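Local structure of sulfate transporter sulfate transporter family protein (Wolinella succinogenes, 3OIR) at residues 56-61 against 88-93. The protein is probably a membrane transporter of sulfate or related anions, and this piece is its STAS domain. Numbering follows the deposited sequence.
Sequences ILRMRR and LLSGVS. With FMT (formic acid), chain E.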
loop_
_atom_site.group_PDB
_atom_site.type_symbol
_atom_site.label_atom_id
_atom_site.label_comp_id
_atom_site.label_asym_id
_atom_site.label_seq_id
_atom_site.Cartn_x
_atom_site.Cartn_y
_atom_site.Cartn_z
ATOM N N ILE A 56 3.450 -3.148 1.859
ATOM C CA ILE A 56 2.827 -1.967 2.431
ATOM C C ILE A 56 3.026 -0.802 1.461
ATOM O O ILE A 56 4.172 -0.429 1.127
ATOM C CB ILE A 56 3.433 -1.562 3.805
ATOM C CG1 ILE A 56 3.410 -2.741 4.814
ATOM C CG2 ILE A 56 2.649 -0.312 4.358
ATOM C CD1 ILE A 56 3.993 -2.411 6.226
ATOM N N LEU A 57 1.905 -0.250 1.003
ATOM C CA LEU A 57 1.900 0.926 0.178
ATOM C C LEU A 57 1.671 2.136 1.104
ATOM O O LEU A 57 0.577 2.286 1.699
ATOM C CB LEU A 57 0.755 0.777 -0.835
ATOM C CG LEU A 57 0.717 1.600 -2.112
ATOM C CD1 LEU A 57 1.992 1.432 -2.969
ATOM C CD2 LEU A 57 -0.557 1.220 -2.932
ATOM N N ARG A 58 2.687 2.986 1.225
ATOM C CA ARG A 58 2.646 4.135 2.096
ATOM C C ARG A 58 2.012 5.268 1.358
ATOM O O ARG A 58 2.523 5.709 0.300
ATOM C CB ARG A 58 4.043 4.557 2.563
ATOM C CG ARG A 58 4.665 3.498 3.500
ATOM C CD ARG A 58 5.826 4.065 4.268
ATOM N NE ARG A 58 5.376 5.084 5.211
ATOM C CZ ARG A 58 6.159 5.719 6.084
ATOM N NH1 ARG A 58 7.470 5.450 6.166
ATOM N NH2 ARG A 58 5.613 6.624 6.896
HETATM N N MSE A 59 0.912 5.755 1.903
HETATM C CA MSE A 59 0.094 6.735 1.185
HETATM C C MSE A 59 -0.112 7.973 2.023
HETATM O O MSE A 59 -1.115 8.669 1.857
HETATM C CB MSE A 59 -1.265 6.132 0.785
HETATM C CG MSE A 59 -1.190 4.725 0.173
HETATM SE SE MSE A 59 -2.927 4.130 -0.503
HETATM C CE MSE A 59 -3.010 5.152 -2.206
ATOM N N ARG A 60 0.812 8.238 2.948
ATOM C CA ARG A 60 0.768 9.513 3.709
ATOM C C ARG A 60 0.885 10.800 2.888
ATOM O O ARG A 60 0.389 11.839 3.327
ATOM C CB ARG A 60 1.801 9.550 4.834
ATOM C CG ARG A 60 3.243 9.520 4.305
ATOM C CD ARG A 60 4.226 9.627 5.471
ATOM N NE ARG A 60 5.597 9.473 4.979
ATOM C CZ ARG A 60 6.675 9.805 5.679
ATOM N NH1 ARG A 60 6.535 10.330 6.893
ATOM N NH2 ARG A 60 7.888 9.620 5.166
ATOM N N ARG A 61 1.529 10.718 1.725
ATOM C CA ARG A 61 1.696 11.862 0.802
ATOM C C ARG A 61 0.604 11.923 -0.267
ATOM O O ARG A 61 0.680 12.725 -1.212
ATOM C CB ARG A 61 3.042 11.776 0.073
ATOM C CG ARG A 61 4.229 11.578 0.979
ATOM C CD ARG A 61 5.501 11.581 0.170
ATOM N NE ARG A 61 6.654 11.090 0.930
ATOM C CZ ARG A 61 7.922 11.300 0.585
ATOM N NH1 ARG A 61 8.221 12.029 -0.491
ATOM N NH2 ARG A 61 8.910 10.804 1.329
ATOM N N LEU A 88 -1.230 -4.101 2.267
ATOM C CA LEU A 88 -1.698 -3.184 3.283
ATOM C C LEU A 88 -1.543 -1.749 2.764
ATOM O O LEU A 88 -0.595 -1.453 2.042
ATOM C CB LEU A 88 -0.897 -3.343 4.579
ATOM C CG LEU A 88 -0.758 -4.769 5.181
ATOM C CD1 LEU A 88 0.128 -4.726 6.417
ATOM C CD2 LEU A 88 -2.131 -5.376 5.484
ATOM N N LEU A 89 -2.471 -0.867 3.124
ATOM C CA LEU A 89 -2.288 0.568 2.857
ATOM C C LEU A 89 -1.989 1.248 4.164
ATOM O O LEU A 89 -2.634 0.962 5.164
ATOM C CB LEU A 89 -3.556 1.189 2.275
ATOM C CG LEU A 89 -4.217 0.428 1.137
ATOM C CD1 LEU A 89 -5.383 1.254 0.652
ATOM C CD2 LEU A 89 -3.219 0.148 0.002
ATOM N N SER A 90 -1.002 2.134 4.181
ATOM C CA SER A 90 -0.713 2.886 5.401
ATOM C C SER A 90 -0.749 4.376 5.127
ATOM O O SER A 90 -0.574 4.793 3.978
ATOM C CB SER A 90 0.639 2.489 5.959
ATOM O OG SER A 90 1.685 2.920 5.113
ATOM N N GLY A 91 -0.954 5.167 6.181
ATOM C CA GLY A 91 -1.000 6.638 6.059
ATOM C C GLY A 91 -2.213 7.132 5.283
ATOM O O GLY A 91 -2.171 8.194 4.681
ATOM N N VAL A 92 -3.292 6.364 5.289
ATOM C CA VAL A 92 -4.505 6.751 4.552
ATOM C C VAL A 92 -5.297 7.820 5.323
ATOM O O VAL A 92 -5.832 7.564 6.437
ATOM C CB VAL A 92 -5.410 5.532 4.259
ATOM C CG1 VAL A 92 -6.680 5.956 3.489
ATOM C CG2 VAL A 92 -4.632 4.475 3.503
ATOM N N SER A 93 -5.363 9.021 4.735
ATOM C CA SER A 93 -6.100 10.135 5.348
ATOM C C SER A 93 -7.607 9.885 5.239
ATOM O O SER A 93 -8.051 9.058 4.452
ATOM C CB SER A 93 -5.784 11.452 4.627
ATOM O OG SER A 93 -6.234 11.393 3.276
HETATM C C FMT E . 6.187 14.827 -1.000
HETATM O O1 FMT E . 4.969 15.010 -1.108
HETATM O O2 FMT E . 6.868 14.117 -1.748
HETATM O O HOH W 1 -3.516 9.746 2.579
#
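Strands 54-58 and 86-90 of the STAS domain run parallel, joined through helix 67-83 as a beta-alpha-beta unit, and at their C-terminal ends Leu57 reaches Leu88 and Ser90 with both backbone polar atoms. Leu57 N donates to Leu88 O (3.0 Å, nearly straight at 170°), and Leu57 O accepts from Ser90 N (2.9 Å). Ser90 O then takes Met59 N at 2.7 Å, carrying the pairing one residue past strand 54-58, which lies between 24-28 and 86-90 in the sheet. On one face Ile56, Arg58, Leu88 and Ser90 pack against helix 118-130. The Ser90 hydroxyl, in one of two conformers, sits between its own N and carbonyl carbon (chi1 68°); there OG lies 3.5 Å from Ile56 CG2 and 3.4 Å from Arg58 CG. The Arg58 chain bends at chi3 (67°), and its NH1 bonds to Thr15 OG1 and Asp13 O. The other face is apolar and backed by helix 94-102: the CD2 methyls of Leu57 and Leu89 lie alongside each other 4.1 Å apart, while the Met59 side chain (selenomethionine, one of two conformers) runs aslant over that of Leu89, its SE 4.0 Å from Leu89 CD1. Beyond the strands the backbones close in, with Gly91 tucked against Met59 and Arg60; its positive phi suits glycine, and a side chain there would run into Arg60 N. Water 1 links the two loops, lying 2.7 Å from Met59 O, to which it can donate, and accepting from Ser93 N, just where Ser93 caps helix 94-102 through Leu96 N.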